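Listeriolysin O (Listeria monocytogenes, PDB 4CDB) binds cholesterol-containing host membranes and, after a major change of conformation, inserts into them as an oligomeric pore that lyses the cell. Local coordinates at residues P8-T13 with R111-L116; R230-A235 with N352-N357; V264-S269 with G326-I331; S272-V277 with T297-N302. One frame throughout, in Å; residues are numbered along the deposited sequence.

Contact 1: residues P8-T13 with R111-L116; sequences PASPKT and RDSLTL
Ser-10 and Asp-112 make the one direct polar link between the N-terminal loop 8-13 and the segment 111-116, which leads into strand 114-118. Among the hydrogen bonds, the Ser-10 hydroxyl OG donates to Asp-112 OD1 at 2.7 Å and meets the syn lone pair, on the side facing the other carboxylate oxygen. Asp-112 CG stands anti to its own backbone N (chi1 -155°), which carries the carboxylate out toward the loop. The same OD1 also accepts a weak bond from the backbone N of Ser-113, bent to 122°, so it has a weak partner in its own segment as well as the loop hydroxyl.

The second carboxylate oxygen is reached through water. Lys-12, extended beyond CG, brings NZ to 3.0 Å from a water that lies 3.0 Å from Asp-112 OD2, while NZ and OD2 themselves stay 4.8 Å apart. The lysine charge probably acts through the water, since the two charged atoms are not in contact.

Beyond the two segments, Arg-230 donates to Ser-113 OG and forms a long, weak ion pair with Asp-112 OD2. No apolar side chains meet across the segments; Pro-8 O stays 4.2 Å from Ser-113 OG. With a hydroxyl, a hydrated ammonium and a distant guanidinium arrayed round one carboxylate, Asp-112 is probably stabilised as the anion, and the N-terminal loop is tied down ahead of helix 14-28 largely by polar and electrostatic means.

Contact 2: residues R230-A235 with N352-N357; sequences RFFGKA and NFLKDN. With NA (sodium ion), chain P; ACT (acetate ion), chain D.
Leu-354 meets two consecutive phenylalanines with its two methyl branches. CD1 lies 3.7 Å from Phe-232 CE2, near the far end of that ring, whereas CD2 approaches Phe-231 CD2 at 4.1 Å; both encounters are oblique. The fork of one leucine thus spans neighbouring rings in a small, buried, wholly apolar contact. Phe-232 has CG anti to its carbonyl carbon (chi1 -61°), and this swings the ring back toward the leucine.

In the next shell, Phe-231 is braced by an edge-to-face meeting with Tyr-254, and its backbone O accepts a bond from Arg-111. On the other segment, the residues just after Leu-354 turn to a different chemistry. Asp-356 OD1 binds a sodium ion at 2.7 Å, with Tyr-32 completing the protein part of the site. An acetate, probably from the crystallisation liquor, also coordinates the ion and accepts a hydrogen bond from Lys-355 NZ at 2.8 Å.

The contact joins the loop between strand 207-222 and helix 238-243 to the turn just past strand 345-353. Helix 14-28 covers Phe-232 through Ile-23 and Ile-27, while Leu-92 of strand 92-94 packs against both phenylalanines.

Contact 3: residues V264-S269 with G326-I331; sequences VYLKLS and GDLRDI. With NA (sodium ion), chain N.
Tyr-265 OH binds a sodium ion at 2.5 Å, and the ion lies at the edge of the phenol ring, in its plane. A water at 2.6 Å from the metal, Gln-78 OE1 and Phe-183 O also bind the ion. The tyrosine belongs to strand 262-270, which runs in the large antiparallel sheet of this cholesterol-dependent cytolysin, bonded on its two edges to strands 207-222 and 303-310. Phe-183 lies in a segment assigned to the transmembrane strands of the pore, so here the ion joins the sheet to a region that probably rearranges on insertion.

The other face of the strand does a different job. Val-264, Leu-266 and Leu-268, spaced two residues apart, present their side chains to the loop 326-331, which covers them with Leu-328 and Ile-331. Leu-328 sets a single methyl, CD1, against two leucines: it is 4.3 Å from Leu-266 CD1 and 4.4 Å from Leu-268 CD1. Phe-305 of strand 303-310 touches both Leu-268 and Leu-328, and Leu-332 adds to the cover over Leu-266.

These distances describe relaxed van der Waals packing in which methyl groups alone meet, the loop lying over the sheet without pairing to the strand. At the other end of the patch the valine and isoleucine cross at about a right angle. Val-264 CG1, anti to the backbone N (chi1 -179°), reaches toward the loop and ends 4.2 Å from Ile-331 CG2.

Contact 4: residues S272-V277 with T297-N302; sequences SHSTKV and TNIIKN
The loop 272-277 bends past the last turn of helix 294-301, its CA atoms coming nearest at Ser-272 and Ile-299, 6.6 Å apart, and two successive ST turns shape it. In the first, Ser-272 OG accepts from the backbone N of Ser-274 at 3.0 Å; in the second, Ser-274 OG accepts from the N of Lys-276 at 3.1 Å. Both hydroxyls are placed anti to their own backbone N (chi1 171° and 177°), which sets each oxygen within reach of the N two residues on.

Ile-299 fills the bend so formed. Its CD1 methyl penetrates furthest, lying 3.6 Å from Ser-274 OG and 4.0 Å from Val-277 CG2, where the valine crosses it at about a right angle. Behind it, CG1 rests 4.0 Å from Ser-272 OG. CD1 also approaches the Lys-276 carbonyl carbon at 3.9 Å, so this methyl touches backbone as well as side chains. The serine oxygens, occupied by their turns, can thus lie against hydrocarbon without losing a polar partner.

Residues 274-277 and 297-302 belong to regions assigned to transmembrane beta strands of the pore; in this soluble structure they are loop and helix, in a contact that insertion would probably undo. The loop leads from strand 262-270 into helix 277-286, whose Ala-280 also touches Ile-299, and Gln-207, which begins strand 207-222, bonds to the carbonyls of Ser-272 and Ser-274.

How the contacts relate
Contacts 2 and 3 are buried and apolar across their segments, built from leucine, isoleucine, valine and phenylalanine; contacts 1 and 4 are only partly buried, the first polar and water-bridged, the last an isoleucine set among serines. Contacts 1, 2 and 3 all reach the large antiparallel sheet. Contacts 1 and 2 adjoin at one end of the molecule, where Asp-112 CB packs on Arg-230 O. Contacts 3 and 4 lie about 43 and 53 Å from contact 2, centre to centre, and touch each other through Gly-326 and Ile-300. Contacts 1, 2 and 3 each hold a residue of a sodium site, and contact 4 lies largely in regions assigned to membrane-spanning strands.

Contact 1: residues P8-T13 with R111-L116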
loop_
_atom_site.group_PDB
_atom_site.type_symbol
_atom_site.label_atom_id
_atom_site.label_comp_id
_atom_site.label_asym_id
_atom_site.label_seq_id
_atom_site.Cartn_x
_atom_site.Cartn_y
_atom_site.Cartn_z
ATOM N N PRO A 8 43.566 8.911 3.171
ATOM C CA PRO A 8 44.809 8.525 3.845
ATOM C C PRO A 8 44.662 8.597 5.361
ATOM O O PRO A 8 43.915 9.434 5.867
ATOM C CB PRO A 8 45.815 9.575 3.359
ATOM C CG PRO A 8 44.985 10.730 2.902
ATOM C CD PRO A 8 43.741 10.115 2.340
ATOM N N ALA A 9 45.363 7.719 6.071
ATOM C CA ALA A 9 45.282 7.674 7.526
ATOM C C ALA A 9 45.848 8.939 8.173
ATOM O O ALA A 9 46.886 9.453 7.754
ATOM C CB ALA A 9 45.991 6.433 8.059
ATOM N N SER A 10 45.154 9.439 9.192
ATOM C CA SER A 10 45.597 10.624 9.923
ATOM C C SER A 10 46.760 10.281 10.851
ATOM O O SER A 10 46.803 9.185 11.412
ATOM C CB SER A 10 44.439 11.214 10.731
ATOM O OG SER A 10 43.344 11.528 9.890
ATOM N N PRO A 11 47.707 11.220 11.018
ATOM C CA PRO A 11 48.874 10.999 11.882
ATOM C C PRO A 11 48.479 10.771 13.340
ATOM O O PRO A 11 47.596 11.461 13.852
ATOM C CB PRO A 11 49.665 12.306 11.746
ATOM C CG PRO A 11 48.662 13.321 11.301
ATOM C CD PRO A 11 47.713 12.566 10.421
ATOM N N LYS A 12 49.126 9.814 13.998
ATOM C CA LYS A 12 48.785 9.469 15.375
ATOM C C LYS A 12 50.010 9.247 16.267
ATOM O O LYS A 12 51.015 8.684 15.833
ATOM C CB LYS A 12 47.883 8.229 15.406
ATOM C CG LYS A 12 46.456 8.475 14.933
ATOM C CD LYS A 12 45.631 7.196 14.971
ATOM C CE LYS A 12 44.192 7.453 14.547
ATOM N NZ LYS A 12 43.402 6.193 14.460
ATOM N N THR A 13 49.915 9.700 17.514
ATOM C CA THR A 13 50.939 9.437 18.521
ATOM C C THR A 13 50.858 7.968 18.931
ATOM O O THR A 13 49.837 7.321 18.691
ATOM C CB THR A 13 50.741 10.330 19.766
ATOM O OG1 THR A 13 49.482 10.028 20.378
ATOM C CG2 THR A 13 50.779 11.801 19.383
ATOM N N ARG A 111 34.977 12.793 15.026
ATOM C CA ARG A 111 35.118 11.991 13.821
ATOM C C ARG A 111 36.465 12.199 13.145
ATOM O O ARG A 111 37.087 13.251 13.291
ATOM C CB ARG A 111 33.997 12.339 12.839
ATOM C CG ARG A 111 32.599 12.142 13.397
ATOM C CD ARG A 111 32.339 10.678 13.699
ATOM N NE ARG A 111 32.564 9.849 12.519
ATOM C CZ ARG A 111 31.667 9.652 11.559
ATOM N NH1 ARG A 111 30.473 10.219 11.638
ATOM N NH2 ARG A 111 31.966 8.886 10.520
ATOM N N ASP A 112 36.910 11.189 12.402
ATOM C CA ASP A 112 38.083 11.332 11.552
ATOM C C ASP A 112 37.608 11.702 10.147
ATOM O O ASP A 112 36.594 12.383 9.991
ATOM C CB ASP A 112 38.902 10.039 11.536
ATOM C CG ASP A 112 40.374 10.273 11.214
ATOM O OD1 ASP A 112 40.700 11.282 10.553
ATOM O OD2 ASP A 112 41.206 9.435 11.621
ATOM N N SER A 113 38.328 11.247 9.127
ATOM C CA SER A 113 37.988 11.586 7.749
ATOM C C SER A 113 37.226 10.471 7.039
ATOM O O SER A 113 37.303 9.305 7.431
ATOM C CB SER A 113 39.250 11.936 6.957
ATOM O OG SER A 113 40.120 10.821 6.883
ATOM N N LEU A 114 36.485 10.845 6.000
ATOM C CA LEU A 114 35.828 9.880 5.122
ATOM C C LEU A 114 35.752 10.407 3.691
ATOM O O LEU A 114 35.918 11.606 3.453
ATOM C CB LEU A 114 34.432 9.503 5.642
ATOM C CG LEU A 114 33.404 10.575 6.022
ATOM C CD1 LEU A 114 32.841 11.316 4.814
ATOM C CD2 LEU A 114 32.275 9.941 6.820
ATOM N N THR A 115 35.504 9.510 2.741
ATOM C CA THR A 115 35.335 9.918 1.352
ATOM C C THR A 115 33.883 9.747 0.928
ATOM O O THR A 115 33.312 8.663 1.065
ATOM C CB THR A 115 36.239 9.113 0.396
ATOM O OG1 THR A 115 37.610 9.295 0.764
ATOM C CG2 THR A 115 36.046 9.577 -1.042
ATOM N N LEU A 116 33.291 10.825 0.424
ATOM C CA LEU A 116 31.935 10.777 -0.112
ATOM C C LEU A 116 31.974 10.630 -1.627
ATOM O O LEU A 116 32.859 11.171 -2.292
ATOM C CB LEU A 116 31.160 12.040 0.261
ATOM C CG LEU A 116 30.833 12.215 1.743
ATOM C CD1 LEU A 116 30.096 13.525 1.970
ATOM C CD2 LEU A 116 30.017 11.035 2.259
HETATM O O HOH W 1 40.787 6.849 13.052
#

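Contact 2: residues R230-A235 with N352-N357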
loop_
_atom_site.group_PDB
_atom_site.type_symbol
_atom_site.label_atom_id
_atom_site.label_comp_id
_atom_site.label_asym_id
_atom_site.label_seq_id
_atom_site.Cartn_x
_atom_site.Cartn_y
_atom_site.Cartn_z
ATOM N N ARG A 230 38.614 3.588 12.186
ATOM C CA ARG A 230 38.890 4.640 11.204
ATOM C C ARG A 230 37.907 5.809 11.252
ATOM O O ARG A 230 38.268 6.937 10.927
ATOM C CB ARG A 230 38.953 4.072 9.782
ATOM C CG ARG A 230 40.363 3.930 9.229
ATOM C CD ARG A 230 41.138 5.242 9.314
ATOM N NE ARG A 230 41.138 5.992 8.058
ATOM C CZ ARG A 230 40.435 7.100 7.837
ATOM N NH1 ARG A 230 39.663 7.606 8.789
ATOM N NH2 ARG A 230 40.509 7.706 6.660
ATOM N N PHE A 231 36.669 5.540 11.653
ATOM C CA PHE A 231 35.642 6.580 11.662
ATOM C C PHE A 231 35.711 7.474 12.897
ATOM O O PHE A 231 35.135 8.563 12.918
ATOM C CB PHE A 231 34.243 5.971 11.520
ATOM C CG PHE A 231 33.841 5.701 10.096
ATOM C CD1 PHE A 231 34.610 6.176 9.044
ATOM C CD2 PHE A 231 32.691 4.982 9.808
ATOM C CE1 PHE A 231 34.245 5.933 7.730
ATOM C CE2 PHE A 231 32.319 4.735 8.497
ATOM C CZ PHE A 231 33.099 5.213 7.456
ATOM N N PHE A 232 36.425 7.021 13.920
ATOM C CA PHE A 232 36.502 7.770 15.169
ATOM C C PHE A 232 37.684 8.727 15.203
ATOM O O PHE A 232 38.733 8.452 14.619
ATOM C CB PHE A 232 36.571 6.811 16.356
ATOM C CG PHE A 232 35.376 5.916 16.471
ATOM C CD1 PHE A 232 34.189 6.392 17.004
ATOM C CD2 PHE A 232 35.434 4.600 16.041
ATOM C CE1 PHE A 232 33.081 5.568 17.108
ATOM C CE2 PHE A 232 34.332 3.774 16.143
ATOM C CZ PHE A 232 33.155 4.258 16.676
ATOM N N GLY A 233 37.503 9.852 15.889
ATOM C CA GLY A 233 38.583 10.798 16.101
ATOM C C GLY A 233 39.693 10.178 16.929
ATOM O O GLY A 233 39.461 9.210 17.659
ATOM N N LYS A 234 40.894 10.737 16.824
ATOM C CA LYS A 234 42.067 10.163 17.472
ATOM C C LYS A 234 42.013 10.235 18.997
ATOM O O LYS A 234 42.809 9.589 19.678
ATOM C CB LYS A 234 43.338 10.843 16.968
ATOM C CG LYS A 234 43.410 12.328 17.274
ATOM C CD LYS A 234 44.609 12.962 16.586
ATOM C CE LYS A 234 44.700 14.451 16.883
ATOM N NZ LYS A 234 45.827 15.108 16.159
ATOM N N ALA A 235 41.082 11.020 19.529
ATOM C CA ALA A 235 40.953 11.168 20.976
ATOM C C ALA A 235 39.927 10.206 21.571
ATOM O O ALA A 235 39.780 10.126 22.791
ATOM C CB ALA A 235 40.603 12.603 21.335
ATOM N N ASN A 352 25.392 0.152 7.503
ATOM C CA ASN A 352 26.317 -0.968 7.627
ATOM C C ASN A 352 26.833 -1.071 9.053
ATOM O O ASN A 352 27.146 -0.056 9.676
ATOM C CB ASN A 352 27.505 -0.804 6.676
ATOM C CG ASN A 352 27.118 -0.936 5.216
ATOM O OD1 ASN A 352 25.938 -0.934 4.869
ATOM N ND2 ASN A 352 28.118 -1.043 4.349
ATOM N N PHE A 353 26.918 -2.293 9.571
ATOM C CA PHE A 353 27.541 -2.520 10.870
ATOM C C PHE A 353 29.019 -2.157 10.775
ATOM O O PHE A 353 29.669 -2.450 9.774
ATOM C CB PHE A 353 27.376 -3.979 11.306
ATOM C CG PHE A 353 25.959 -4.356 11.650
ATOM C CD1 PHE A 353 25.392 -3.948 12.848
ATOM C CD2 PHE A 353 25.199 -5.129 10.783
ATOM C CE1 PHE A 353 24.088 -4.296 13.171
ATOM C CE2 PHE A 353 23.896 -5.480 11.102
ATOM C CZ PHE A 353 23.341 -5.062 12.298
ATOM N N LEU A 354 29.547 -1.514 11.810
ATOM C CA LEU A 354 30.943 -1.092 11.803
ATOM C C LEU A 354 31.896 -2.276 11.923
ATOM O O LEU A 354 33.055 -2.193 11.523
ATOM C CB LEU A 354 31.214 -0.088 12.928
ATOM C CG LEU A 354 31.634 1.318 12.496
ATOM C CD1 LEU A 354 32.020 2.163 13.704
ATOM C CD2 LEU A 354 32.775 1.248 11.491
ATOM N N LYS A 355 31.403 -3.381 12.469
ATOM C CA LYS A 355 32.252 -4.538 12.735
ATOM C C LYS A 355 32.820 -5.180 11.471
ATOM O O LYS A 355 34.022 -5.422 11.380
ATOM C CB LYS A 355 31.493 -5.579 13.558
ATOM C CG LYS A 355 32.311 -6.811 13.908
ATOM C CD LYS A 355 31.511 -7.758 14.789
ATOM C CE LYS A 355 32.309 -9.003 15.137
ATOM N NZ LYS A 355 31.547 -9.930 16.019
ATOM N N ASP A 356 31.959 -5.456 10.500
ATOM C CA ASP A 356 32.389 -6.152 9.294
ATOM C C ASP A 356 31.887 -5.470 8.027
ATOM O O ASP A 356 31.897 -6.070 6.953
ATOM C CB ASP A 356 31.913 -7.608 9.330
ATOM C CG ASP A 356 30.407 -7.725 9.512
ATOM O OD1 ASP A 356 29.776 -6.725 9.915
ATOM O OD2 ASP A 356 29.853 -8.816 9.259
ATOM N N ASN A 357 31.445 -4.222 8.160
ATOM C CA ASN A 357 30.889 -3.464 7.037
ATOM C C ASN A 357 29.714 -4.175 6.359
ATOM O O ASN A 357 29.429 -3.945 5.183
ATOM C CB ASN A 357 31.977 -3.128 6.011
ATOM C CG ASN A 357 33.044 -2.203 6.573
ATOM O OD1 ASN A 357 32.739 -1.158 7.148
ATOM N ND2 ASN A 357 34.306 -2.587 6.412
HETATM NA NA NA P . 28.191 -7.130 12.019
HETATM C C ACT D . 28.818 -10.070 13.580
HETATM O O ACT D . 29.065 -10.134 14.805
HETATM O OXT ACT D . 29.346 -9.211 12.842
HETATM C CH3 ACT D . 27.882 -11.072 12.972
#

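Contact 3: residues V264-S269 with G326-I331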
loop_
_atom_site.group_PDB
_atom_site.type_symbol
_atom_site.label_atom_id
_atom_site.label_comp_id
_atom_site.label_asym_id
_atom_site.label_seq_id
_atom_site.Cartn_x
_atom_site.Cartn_y
_atom_site.Cartn_z
ATOM N N VAL A 264 6.347 10.994 -2.815
ATOM C CA VAL A 264 4.910 11.224 -2.770
ATOM C C VAL A 264 4.218 10.053 -2.086
ATOM O O VAL A 264 4.333 8.911 -2.533
ATOM C CB VAL A 264 4.326 11.384 -4.186
ATOM C CG1 VAL A 264 2.832 11.645 -4.115
ATOM C CG2 VAL A 264 5.029 12.509 -4.925
ATOM N N TYR A 265 3.518 10.332 -0.990
ATOM C CA TYR A 265 2.692 9.325 -0.337
ATOM C C TYR A 265 1.243 9.510 -0.771
ATOM O O TYR A 265 0.744 10.636 -0.813
ATOM C CB TYR A 265 2.802 9.419 1.185
ATOM C CG TYR A 265 4.088 8.863 1.754
ATOM C CD1 TYR A 265 4.235 7.502 1.992
ATOM C CD2 TYR A 265 5.150 9.701 2.069
ATOM C CE1 TYR A 265 5.408 6.989 2.518
ATOM C CE2 TYR A 265 6.326 9.198 2.595
ATOM C CZ TYR A 265 6.450 7.844 2.818
ATOM O OH TYR A 265 7.623 7.348 3.341
ATOM N N LEU A 266 0.572 8.409 -1.092
ATOM C CA LEU A 266 -0.797 8.471 -1.595
ATOM C C LEU A 266 -1.767 7.657 -0.752
ATOM O O LEU A 266 -1.431 6.575 -0.268
ATOM C CB LEU A 266 -0.859 7.986 -3.045
ATOM C CG LEU A 266 -0.167 8.857 -4.091
ATOM C CD1 LEU A 266 -0.266 8.214 -5.462
ATOM C CD2 LEU A 266 -0.774 10.247 -4.103
ATOM N N LYS A 267 -2.972 8.190 -0.583
ATOM C CA LYS A 267 -4.056 7.474 0.073
ATOM C C LYS A 267 -5.258 7.419 -0.865
ATOM O O LYS A 267 -6.038 8.369 -0.945
ATOM C CB LYS A 267 -4.438 8.162 1.384
ATOM C CG LYS A 267 -5.607 7.530 2.128
ATOM C CD LYS A 267 -6.630 8.593 2.490
ATOM C CE LYS A 267 -7.399 8.231 3.746
ATOM N NZ LYS A 267 -8.295 9.345 4.167
ATOM N N LEU A 268 -5.389 6.313 -1.589
ATOM C CA LEU A 268 -6.521 6.109 -2.488
ATOM C C LEU A 268 -7.669 5.477 -1.708
ATOM O O LEU A 268 -7.452 4.552 -0.929
ATOM C CB LEU A 268 -6.120 5.211 -3.661
ATOM C CG LEU A 268 -5.551 5.856 -4.930
ATOM C CD1 LEU A 268 -4.540 6.951 -4.618
ATOM C CD2 LEU A 268 -4.916 4.792 -5.811
ATOM N N SER A 269 -8.885 5.980 -1.910
ATOM C CA SER A 269 -10.037 5.498 -1.154
ATOM C C SER A 269 -11.331 5.517 -1.963
ATOM O O SER A 269 -11.511 6.356 -2.848
ATOM C CB SER A 269 -10.213 6.318 0.127
ATOM O OG SER A 269 -10.403 7.690 -0.165
ATOM N N GLY A 326 -9.443 10.604 -10.902
ATOM C CA GLY A 326 -9.235 10.934 -12.299
ATOM C C GLY A 326 -8.266 12.084 -12.490
ATOM O O GLY A 326 -7.704 12.262 -13.573
ATOM N N ASP A 327 -8.063 12.863 -11.432
ATOM C CA ASP A 327 -7.225 14.055 -11.506
ATOM C C ASP A 327 -5.777 13.789 -11.097
ATOM O O ASP A 327 -4.996 14.724 -10.918
ATOM C CB ASP A 327 -7.819 15.174 -10.648
ATOM C CG ASP A 327 -9.300 15.376 -10.903
ATOM O OD1 ASP A 327 -9.758 15.079 -12.027
ATOM O OD2 ASP A 327 -10.007 15.829 -9.978
ATOM N N LEU A 328 -5.417 12.518 -10.950
ATOM C CA LEU A 328 -4.025 12.159 -10.707
ATOM C C LEU A 328 -3.239 12.245 -12.008
ATOM O O LEU A 328 -3.681 12.887 -12.962
ATOM C CB LEU A 328 -3.900 10.761 -10.097
ATOM C CG LEU A 328 -3.869 10.696 -8.569
ATOM C CD1 LEU A 328 -3.414 9.323 -8.103
ATOM C CD2 LEU A 328 -2.943 11.767 -8.028
ATOM N N ARG A 329 -2.068 11.610 -12.036
ATOM C CA ARG A 329 -1.175 11.646 -13.198
ATOM C C ARG A 329 -0.669 13.054 -13.522
ATOM O O ARG A 329 0.048 13.255 -14.502
ATOM C CB ARG A 329 -1.837 11.010 -14.425
ATOM C CG ARG A 329 -1.950 9.498 -14.355
ATOM C CD ARG A 329 -0.844 8.838 -15.153
ATOM N NE ARG A 329 0.479 9.095 -14.595
ATOM C CZ ARG A 329 1.612 8.947 -15.271
ATOM N NH1 ARG A 329 1.585 8.553 -16.538
ATOM N NH2 ARG A 329 2.774 9.200 -14.685
ATOM N N ASP A 330 -1.050 14.022 -12.695
ATOM C CA ASP A 330 -0.541 15.381 -12.797
ATOM C C ASP A 330 0.495 15.569 -11.699
ATOM O O ASP A 330 1.574 16.116 -11.929
ATOM C CB ASP A 330 -1.674 16.396 -12.629
ATOM C CG ASP A 330 -2.807 16.181 -13.617
ATOM O OD1 ASP A 330 -2.570 15.560 -14.675
ATOM O OD2 ASP A 330 -3.936 16.638 -13.337
ATOM N N ILE A 331 0.147 15.105 -10.503
ATOM C CA ILE A 331 1.059 15.111 -9.366
ATOM C C ILE A 331 2.221 14.161 -9.635
ATOM O O ILE A 331 3.386 14.512 -9.444
ATOM C CB ILE A 331 0.343 14.685 -8.061
ATOM C CG1 ILE A 331 -0.560 15.807 -7.538
ATOM C CG2 ILE A 331 1.352 14.290 -6.995
ATOM C CD1 ILE A 331 -1.931 15.872 -8.188
HETATM NA NA NA N . 7.740 4.883 3.783
HETATM O O HOH W 2 8.396 3.575 1.666
#

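Contact 4: residues S272-V277 with T297-N302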
loop_
_atom_site.group_PDB
_atom_site.type_symbol
_atom_site.label_atom_id
_atom_site.label_comp_id
_atom_site.label_asym_id
_atom_site.label_seq_id
_atom_site.Cartn_x
_atom_site.Cartn_y
_atom_site.Cartn_z
ATOM N N SER A 272 -16.767 1.836 -2.837
ATOM C CA SER A 272 -17.114 0.675 -3.646
ATOM C C SER A 272 -16.801 -0.645 -2.946
ATOM O O SER A 272 -15.791 -0.772 -2.253
ATOM C CB SER A 272 -16.387 0.733 -4.989
ATOM O OG SER A 272 -16.546 -0.484 -5.698
ATOM N N HIS A 273 -17.673 -1.627 -3.137
ATOM C CA HIS A 273 -17.478 -2.946 -2.555
ATOM C C HIS A 273 -16.920 -3.910 -3.596
ATOM O O HIS A 273 -16.785 -5.104 -3.338
ATOM C CB HIS A 273 -18.796 -3.489 -1.997
ATOM C CG HIS A 273 -19.431 -2.601 -0.974
ATOM N ND1 HIS A 273 -19.291 -2.806 0.380
ATOM C CD2 HIS A 273 -20.220 -1.507 -1.109
ATOM C CE1 HIS A 273 -19.962 -1.875 1.038
ATOM N NE2 HIS A 273 -20.534 -1.076 0.155
ATOM N N SER A 274 -16.597 -3.381 -4.773
ATOM C CA SER A 274 -16.118 -4.201 -5.882
ATOM C C SER A 274 -14.793 -4.902 -5.586
ATOM O O SER A 274 -14.007 -4.450 -4.752
ATOM C CB SER A 274 -15.987 -3.359 -7.151
ATOM O OG SER A 274 -15.448 -4.125 -8.213
ATOM N N THR A 275 -14.553 -6.009 -6.280
ATOM C CA THR A 275 -13.325 -6.777 -6.112
ATOM C C THR A 275 -12.267 -6.344 -7.125
ATOM O O THR A 275 -11.195 -6.943 -7.214
ATOM C CB THR A 275 -13.592 -8.286 -6.267
ATOM O OG1 THR A 275 -12.395 -9.020 -5.980
ATOM C CG2 THR A 275 -14.051 -8.600 -7.683
ATOM N N LYS A 276 -12.577 -5.296 -7.883
ATOM C CA LYS A 276 -11.683 -4.803 -8.925
ATOM C C LYS A 276 -11.022 -3.477 -8.557
ATOM O O LYS A 276 -10.357 -2.858 -9.390
ATOM C CB LYS A 276 -12.444 -4.636 -10.242
ATOM C CG LYS A 276 -12.692 -5.925 -11.002
ATOM C CD LYS A 276 -13.396 -5.641 -12.320
ATOM C CE LYS A 276 -13.340 -6.839 -13.252
ATOM N NZ LYS A 276 -13.956 -8.051 -12.647
ATOM N N VAL A 277 -11.208 -3.049 -7.313
ATOM C CA VAL A 277 -10.706 -1.756 -6.852
ATOM C C VAL A 277 -9.194 -1.603 -7.035
ATOM O O VAL A 277 -8.720 -0.555 -7.475
ATOM C CB VAL A 277 -11.101 -1.494 -5.383
ATOM C CG1 VAL A 277 -10.467 -0.215 -4.871
ATOM C CG2 VAL A 277 -12.615 -1.422 -5.257
ATOM N N THR A 297 -13.907 2.142 -14.735
ATOM C CA THR A 297 -14.181 3.555 -14.970
ATOM C C THR A 297 -15.130 4.111 -13.909
ATOM O O THR A 297 -15.017 5.269 -13.507
ATOM C CB THR A 297 -14.779 3.785 -16.376
ATOM O OG1 THR A 297 -13.949 3.152 -17.359
ATOM C CG2 THR A 297 -14.878 5.270 -16.687
ATOM N N ASN A 298 -16.057 3.275 -13.450
ATOM C CA ASN A 298 -17.021 3.685 -12.435
ATOM C C ASN A 298 -16.381 3.810 -11.056
ATOM O O ASN A 298 -16.663 4.752 -10.318
ATOM C CB ASN A 298 -18.202 2.713 -12.382
ATOM C CG ASN A 298 -19.461 3.353 -11.828
ATOM O OD1 ASN A 298 -19.679 3.377 -10.616
ATOM N ND2 ASN A 298 -20.300 3.874 -12.716
ATOM N N ILE A 299 -15.524 2.853 -10.715
ATOM C CA ILE A 299 -14.803 2.888 -9.447
ATOM C C ILE A 299 -13.961 4.158 -9.351
ATOM O O ILE A 299 -14.003 4.866 -8.345
ATOM C CB ILE A 299 -13.907 1.644 -9.267
ATOM C CG1 ILE A 299 -14.763 0.381 -9.171
ATOM C CG2 ILE A 299 -13.031 1.784 -8.028
ATOM C CD1 ILE A 299 -13.963 -0.886 -8.942
ATOM N N ILE A 300 -13.217 4.447 -10.417
ATOM C CA ILE A 300 -12.363 5.631 -10.483
ATOM C C ILE A 300 -13.162 6.925 -10.340
ATOM O O ILE A 300 -12.744 7.845 -9.633
ATOM C CB ILE A 300 -11.535 5.654 -11.790
ATOM C CG1 ILE A 300 -10.537 4.495 -11.792
ATOM C CG2 ILE A 300 -10.802 6.980 -11.956
ATOM C CD1 ILE A 300 -9.640 4.456 -13.004
ATOM N N LYS A 301 -14.315 6.981 -11.000
ATOM C CA LYS A 301 -15.206 8.136 -10.914
ATOM C C LYS A 301 -15.649 8.400 -9.475
ATOM O O LYS A 301 -15.823 9.550 -9.068
ATOM C CB LYS A 301 -16.431 7.925 -11.809
ATOM C CG LYS A 301 -17.446 9.057 -11.763
ATOM C CD LYS A 301 -16.856 10.352 -12.302
ATOM C CE LYS A 301 -17.836 11.508 -12.169
ATOM N NZ LYS A 301 -18.119 11.838 -10.744
ATOM N N ASN A 302 -15.820 7.327 -8.709
ATOM C CA ASN A 302 -16.277 7.434 -7.328
ATOM C C ASN A 302 -15.160 7.179 -6.315
ATOM O O ASN A 302 -15.414 6.764 -5.185
ATOM C CB ASN A 302 -17.452 6.483 -7.082
ATOM C CG ASN A 302 -18.531 6.599 -8.147
ATOM O OD1 ASN A 302 -19.416 7.453 -8.063
ATOM N ND2 ASN A 302 -18.462 5.738 -9.155
#